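Local coordinates for galectin (Xenopus laevis, PDB 3WUC), which probably binds beta-galactosides such as lactose, as a proto-type galectin of frog skin with a bound galactose-glucose glycan in its sugar site, at residues 8-13 with 123-128; 34-39 with 47-52. One frame throughout, in Å; residues are numbered along the deposited sequence. Where two conformers were deposited one is given.

Both contacts are antiparallel strand pairs of one sheet of the galectin beta-sandwich, their centres about 10 Å apart. Strand 120-127, which pairs with 7-12 in contact 1, borders strand 36-39 of contact 2 on its other side, and 36-39 pairs in turn with 45-53. The two contacts touch: A125 O lies 2.9 Å from D38 N and N128 ND2 2.8 Å from R34 O, both probable hydrogen bonds. Along the chain the order is 8-13, 34-39, 47-52, 123-128, so a local hairpin sits within a closure of the chain's two ends. In contact 1 strand 8-12 carries the sheet on into the second subunit, whereas contact 2 carries part of the galactose site.

Contact 1: residues 8-13 with 123-128; sequences DVRITN and YLALNN
R10 reaches along strand 123-127 to the amide of N127, beside the antiparallel ladder that joins the first strand of the galectin beta-sandwich to a strand near the C-terminus. R10 and A125 form a non-hydrogen-bonded pair, I11 and L124 a hydrogen-bonded one. I11 N gives to L124 O at 2.7 Å, and L124 N returns to I11 O at 3.0 Å. Further along, L126 N donates to V9 O at 2.9 Å, and D8 N gives to L126 O at 2.7 Å.

On the other face from R10, I11 CD1 touches L124 CD2, while V9 CG2 lies 3.8 Å from L126 CD2, both pairs running side by side. The D8 carboxylate takes its hydrogen bond from L131 N on strand 129-136. Past strand 8-12 the sheet continues into the second subunit, where R10, I11 and T12 pair with a strand of that chain and D8 O accepts from N13 ND2 of the same neighbour.

The R10 chain bends at CB-CG (chi2 85°), turning its guanidinium back along the sheet. A125 CB and, near the rim, Y123 OH lie over one face of it. NH1 also donates to V9 O, which thus accepts from both L126 N and R10 NH1. Both end nitrogens grip N127 OD1: NH1 at 3.0 Å from above the amide plane, NH2 at 2.8 Å in that plane, on a lone pair.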
loop_
_atom_site.group_PDB
_atom_site.type_symbol
_atom_site.label_atom_id
_atom_site.label_comp_id
_atom_site.label_asym_id
_atom_site.label_seq_id
_atom_site.Cartn_x
_atom_site.Cartn_y
_atom_site.Cartn_z
ATOM N N ASP B 8 -5.903 -20.118 -6.661
ATOM C CA ASP B 8 -6.227 -18.968 -5.758
ATOM C C ASP B 8 -6.888 -17.972 -6.729
ATOM O O ASP B 8 -7.548 -18.318 -7.723
ATOM C CB ASP B 8 -5.000 -18.307 -5.014
ATOM C CG ASP B 8 -5.417 -17.270 -3.816
ATOM O OD1 ASP B 8 -5.834 -17.762 -2.734
ATOM O OD2 ASP B 8 -5.283 -15.993 -3.983
ATOM N N VAL B 9 -6.647 -16.700 -6.460
ATOM C CA VAL B 9 -7.342 -15.705 -7.252
ATOM C C VAL B 9 -7.089 -15.840 -8.750
ATOM O O VAL B 9 -5.958 -16.203 -9.216
ATOM C CB VAL B 9 -7.111 -14.235 -6.794
ATOM C CG1 VAL B 9 -7.712 -13.987 -5.433
ATOM C CG2 VAL B 9 -5.673 -13.777 -6.903
ATOM N N ARG B 10 -8.115 -15.480 -9.558
ATOM C CA ARG B 10 -7.904 -15.137 -10.953
ATOM C C ARG B 10 -8.427 -13.751 -11.208
ATOM O O ARG B 10 -9.523 -13.424 -10.784
ATOM C CB ARG B 10 -8.598 -16.064 -11.938
ATOM C CG ARG B 10 -7.955 -17.419 -12.095
ATOM C CD ARG B 10 -8.391 -18.404 -11.080
ATOM N NE ARG B 10 -7.715 -19.664 -11.326
ATOM C CZ ARG B 10 -6.465 -19.997 -10.985
ATOM N NH1 ARG B 10 -5.775 -19.262 -10.151
ATOM N NH2 ARG B 10 -5.951 -21.166 -11.333
ATOM N N ILE B 11 -7.643 -12.926 -11.856
ATOM C CA ILE B 11 -7.992 -11.554 -12.178
ATOM C C ILE B 11 -8.161 -11.503 -13.692
ATOM O O ILE B 11 -7.300 -12.011 -14.433
ATOM C CB ILE B 11 -6.863 -10.620 -11.662
ATOM C CG1 ILE B 11 -6.815 -10.725 -10.139
ATOM C CG2 ILE B 11 -7.189 -9.209 -12.137
ATOM C CD1 ILE B 11 -5.595 -10.183 -9.459
ATOM N N THR B 12 -9.301 -11.008 -14.205
ATOM C CA THR B 12 -9.432 -10.784 -15.590
ATOM C C THR B 12 -9.674 -9.275 -15.871
ATOM O O THR B 12 -9.942 -8.504 -14.910
ATOM C CB THR B 12 -10.584 -11.649 -16.153
ATOM O OG1 THR B 12 -11.745 -11.348 -15.363
ATOM C CG2 THR B 12 -10.255 -13.091 -16.024
ATOM N N ASN B 13 -9.516 -8.864 -17.097
ATOM C CA ASN B 13 -9.617 -7.535 -17.548
ATOM C C ASN B 13 -8.616 -6.639 -16.854
ATOM O O ASN B 13 -8.870 -5.417 -16.623
ATOM C CB ASN B 13 -11.021 -6.901 -17.357
ATOM C CG ASN B 13 -12.099 -7.525 -18.209
ATOM O OD1 ASN B 13 -11.795 -8.148 -19.211
ATOM N ND2 ASN B 13 -13.319 -7.417 -17.786
ATOM N N TYR B 123 -4.997 -11.208 -17.966
ATOM C CA TYR B 123 -5.170 -12.264 -17.081
ATOM C C TYR B 123 -3.983 -12.431 -16.157
ATOM O O TYR B 123 -2.839 -12.390 -16.601
ATOM C CB TYR B 123 -5.315 -13.605 -17.883
ATOM C CG TYR B 123 -5.416 -14.889 -17.107
ATOM C CD1 TYR B 123 -6.609 -15.396 -16.580
ATOM C CD2 TYR B 123 -4.306 -15.698 -16.905
ATOM C CE1 TYR B 123 -6.702 -16.582 -15.918
ATOM C CE2 TYR B 123 -4.371 -16.881 -16.212
ATOM C CZ TYR B 123 -5.555 -17.371 -15.730
ATOM O OH TYR B 123 -5.585 -18.555 -15.027
ATOM N N LEU B 124 -4.334 -12.522 -14.862
ATOM C CA LEU B 124 -3.355 -12.787 -13.796
ATOM C C LEU B 124 -3.893 -13.792 -12.817
ATOM O O LEU B 124 -5.038 -13.663 -12.316
ATOM C CB LEU B 124 -2.984 -11.465 -13.105
ATOM C CG LEU B 124 -1.803 -11.487 -12.102
ATOM C CD1 LEU B 124 -1.181 -10.112 -12.066
ATOM C CD2 LEU B 124 -2.312 -11.975 -10.750
ATOM N N ALA B 125 -3.129 -14.861 -12.551
ATOM C CA ALA B 125 -3.594 -15.858 -11.641
ATOM C C ALA B 125 -2.602 -16.236 -10.584
ATOM O O ALA B 125 -1.371 -16.167 -10.896
ATOM C CB ALA B 125 -3.960 -17.164 -12.399
ATOM N N LEU B 126 -3.121 -16.615 -9.421
ATOM C CA LEU B 126 -2.320 -17.066 -8.313
ATOM C C LEU B 126 -2.675 -18.490 -8.039
ATOM O O LEU B 126 -3.859 -18.857 -7.978
ATOM C CB LEU B 126 -2.602 -16.251 -7.025
ATOM C CG LEU B 126 -1.737 -14.961 -6.882
ATOM C CD1 LEU B 126 -1.943 -13.954 -7.992
ATOM C CD2 LEU B 126 -2.111 -14.272 -5.565
ATOM N N ASN B 127 -1.672 -19.342 -7.826
ATOM C CA ASN B 127 -1.847 -20.748 -7.526
ATOM C C ASN B 127 -0.923 -21.063 -6.330
ATOM O O ASN B 127 0.307 -20.767 -6.338
ATOM C CB ASN B 127 -1.512 -21.623 -8.762
ATOM C CG ASN B 127 -2.523 -21.439 -9.928
ATOM O OD1 ASN B 127 -3.691 -21.354 -9.708
ATOM N ND2 ASN B 127 -2.053 -21.395 -11.120
ATOM N N ASN B 128 -1.518 -21.694 -5.310
ATOM C CA ASN B 128 -0.849 -22.025 -4.040
ATOM C C ASN B 128 -0.250 -20.772 -3.333
ATOM O O ASN B 128 0.731 -20.861 -2.583
ATOM C CB ASN B 128 0.257 -23.054 -4.360
ATOM C CG ASN B 128 -0.255 -24.495 -4.284
ATOM O OD1 ASN B 128 -1.441 -24.705 -4.030
ATOM N ND2 ASN B 128 0.635 -25.470 -4.450
#

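Contact 2: residues 34-39 with 47-52; sequences RFAVDL and ICHCNP. With GAL (beta-D-galactopyranose), chain D.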
loop_
_atom_site.group_PDB
_atom_site.type_symbol
_atom_site.label_atom_id
_atom_site.label_comp_id
_atom_site.label_asym_id
_atom_site.label_seq_id
_atom_site.Cartn_x
_atom_site.Cartn_y
_atom_site.Cartn_z
ATOM N N ARG B 34 5.201 -25.966 -4.412
ATOM C CA ARG B 34 5.452 -24.981 -5.450
ATOM C C ARG B 34 4.265 -24.017 -5.430
ATOM O O ARG B 34 3.163 -24.340 -4.905
ATOM C CB ARG B 34 5.609 -25.640 -6.825
ATOM C CG ARG B 34 4.329 -26.187 -7.408
ATOM C CD ARG B 34 4.635 -26.789 -8.736
ATOM N NE ARG B 34 3.469 -27.371 -9.384
ATOM C CZ ARG B 34 3.100 -27.147 -10.619
ATOM N NH1 ARG B 34 3.746 -26.365 -11.494
ATOM N NH2 ARG B 34 2.001 -27.831 -11.049
ATOM N N PHE B 35 4.516 -22.833 -5.994
ATOM C CA PHE B 35 3.450 -21.833 -6.198
ATOM C C PHE B 35 3.680 -21.102 -7.474
ATOM O O PHE B 35 4.759 -21.111 -8.076
ATOM C CB PHE B 35 3.325 -20.890 -4.989
ATOM C CG PHE B 35 4.377 -19.799 -4.884
ATOM C CD1 PHE B 35 5.582 -20.062 -4.316
ATOM C CD2 PHE B 35 4.107 -18.553 -5.374
ATOM C CE1 PHE B 35 6.546 -19.029 -4.180
ATOM C CE2 PHE B 35 5.046 -17.536 -5.322
ATOM C CZ PHE B 35 6.246 -17.785 -4.738
ATOM N N ALA B 36 2.691 -20.407 -8.013
ATOM C CA ALA B 36 2.861 -19.710 -9.246
ATOM C C ALA B 36 2.065 -18.445 -9.312
ATOM O O ALA B 36 0.931 -18.389 -8.733
ATOM C CB ALA B 36 2.424 -20.575 -10.445
ATOM N N VAL B 37 2.614 -17.494 -10.051
ATOM C CA VAL B 37 1.878 -16.300 -10.512
ATOM C C VAL B 37 2.011 -16.287 -12.023
ATOM O O VAL B 37 3.079 -16.427 -12.607
ATOM C CB VAL B 37 2.450 -14.968 -9.940
ATOM C CG1 VAL B 37 1.600 -13.812 -10.470
ATOM C CG2 VAL B 37 2.408 -14.973 -8.444
ATOM N N ASP B 38 0.856 -16.255 -12.702
ATOM C CA ASP B 38 0.744 -16.353 -14.134
ATOM C C ASP B 38 0.158 -15.092 -14.715
ATOM O O ASP B 38 -0.789 -14.475 -14.177
ATOM C CB ASP B 38 -0.247 -17.440 -14.538
ATOM C CG ASP B 38 0.167 -18.829 -14.142
ATOM O OD1 ASP B 38 1.401 -19.122 -14.071
ATOM O OD2 ASP B 38 -0.733 -19.662 -13.920
ATOM N N LEU B 39 0.710 -14.670 -15.798
ATOM C CA LEU B 39 0.306 -13.499 -16.574
ATOM C C LEU B 39 0.067 -13.823 -18.012
ATOM O O LEU B 39 0.894 -14.522 -18.646
ATOM C CB LEU B 39 1.352 -12.345 -16.443
ATOM C CG LEU B 39 1.585 -11.775 -15.039
ATOM C CD1 LEU B 39 2.491 -12.621 -14.141
ATOM C CD2 LEU B 39 2.213 -10.435 -15.322
ATOM N N ILE B 47 2.016 -15.325 -21.148
ATOM C CA ILE B 47 3.292 -14.710 -21.528
ATOM C C ILE B 47 4.316 -14.935 -20.426
ATOM O O ILE B 47 5.510 -14.948 -20.781
ATOM C CB ILE B 47 3.160 -13.190 -21.880
ATOM C CG1 ILE B 47 4.280 -12.674 -22.708
ATOM C CG2 ILE B 47 2.861 -12.333 -20.643
ATOM C CD1 ILE B 47 4.255 -13.207 -24.132
ATOM N N CYS B 48 3.877 -15.108 -19.178
ATOM C CA CYS B 48 4.812 -15.427 -18.124
ATOM C C CYS B 48 4.153 -16.250 -17.049
ATOM O O CYS B 48 3.252 -15.777 -16.369
ATOM C CB CYS B 48 5.397 -14.127 -17.564
ATOM S SG CYS B 48 6.713 -14.462 -16.317
ATOM N N HIS B 49 4.576 -17.498 -16.914
ATOM C CA HIS B 49 4.252 -18.375 -15.797
ATOM C C HIS B 49 5.463 -18.407 -14.895
ATOM O O HIS B 49 6.503 -18.810 -15.358
ATOM C CB HIS B 49 3.982 -19.779 -16.352
ATOM C CG HIS B 49 3.962 -20.916 -15.363
ATOM N ND1 HIS B 49 2.958 -21.150 -14.447
ATOM C CD2 HIS B 49 4.785 -21.993 -15.231
ATOM C CE1 HIS B 49 3.162 -22.271 -13.801
ATOM N NE2 HIS B 49 4.261 -22.813 -14.272
ATOM N N CYS B 50 5.364 -17.853 -13.680
ATOM C CA CYS B 50 6.498 -17.724 -12.732
ATOM C C CYS B 50 6.194 -18.690 -11.621
ATOM O O CYS B 50 5.288 -18.504 -10.842
ATOM C CB CYS B 50 6.537 -16.292 -12.227
ATOM S SG CYS B 50 7.827 -16.037 -11.011
ATOM N N ASN B 51 6.995 -19.769 -11.569
ATOM C CA ASN B 51 6.708 -20.893 -10.793
ATOM C C ASN B 51 7.860 -21.310 -9.829
ATOM O O ASN B 51 8.620 -22.238 -10.090
ATOM C CB ASN B 51 6.318 -22.062 -11.699
ATOM C CG ASN B 51 5.784 -23.316 -10.970
ATOM O OD1 ASN B 51 6.036 -24.449 -11.524
ATOM N ND2 ASN B 51 5.129 -23.213 -9.809
ATOM N N PRO B 52 8.001 -20.607 -8.712
ATOM C CA PRO B 52 8.983 -21.109 -7.768
ATOM C C PRO B 52 8.602 -22.475 -7.207
ATOM O O PRO B 52 7.499 -22.718 -6.791
ATOM C CB PRO B 52 8.993 -20.015 -6.686
ATOM C CG PRO B 52 8.412 -18.752 -7.313
ATOM C CD PRO B 52 7.366 -19.376 -8.253
HETATM C C1 GAL D . 4.896 -28.631 -15.804
HETATM C C2 GAL D . 3.918 -28.409 -14.680
HETATM C C3 GAL D . 3.060 -27.195 -14.953
HETATM C C4 GAL D . 3.958 -26.008 -15.282
HETATM C C5 GAL D . 4.918 -26.415 -16.423
HETATM C C6 GAL D . 5.851 -25.267 -16.748
HETATM O O2 GAL D . 3.050 -29.570 -14.660
HETATM O O3 GAL D . 2.134 -26.980 -13.924
HETATM O O4 GAL D . 4.644 -25.551 -14.089
HETATM O O5 GAL D . 5.706 -27.505 -15.974
HETATM O O6 GAL D . 6.813 -25.610 -17.732
#
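P52 lies over the F35 ring, its CD 4.0 Å from the ring centroid and almost straight above it, and its CG 3.5 Å from F35 CZ. This is the close-packed apolar side, a CH-pi contact; F84 also meets the F35 ring edge-to-face. V37, L39 and C50 extend the same face onto F94.

Between the faces runs the ladder of a beta hairpin within the galectin sandwich, V37 with C50 and L39 with C48 as hydrogen-bonded pairs. I47 and C48 both face L39, a classic beta bulge.

The other face, by contrast, is held by directed hydrogen bonds around the sugar. H49 ND1 gives to D38 OD1 at 2.6 Å on its syn side, which should steady the imidazole's rotation and turn NE2 to galactose O4 at 2.8 Å. The R34 chain, extended from CG to NE, brings NH1 and NH2 each to 3.0 Å from galactose O3. NH1 also donates to N51 OD1, and M3 O takes a hydrogen bond from NH2. The N51 amide is held at both ends: OD1 also accepts from R53 NE, and ND2 gives to F35 O at 2.7 Å, approaching from above the carbonyl plane (64° out of it).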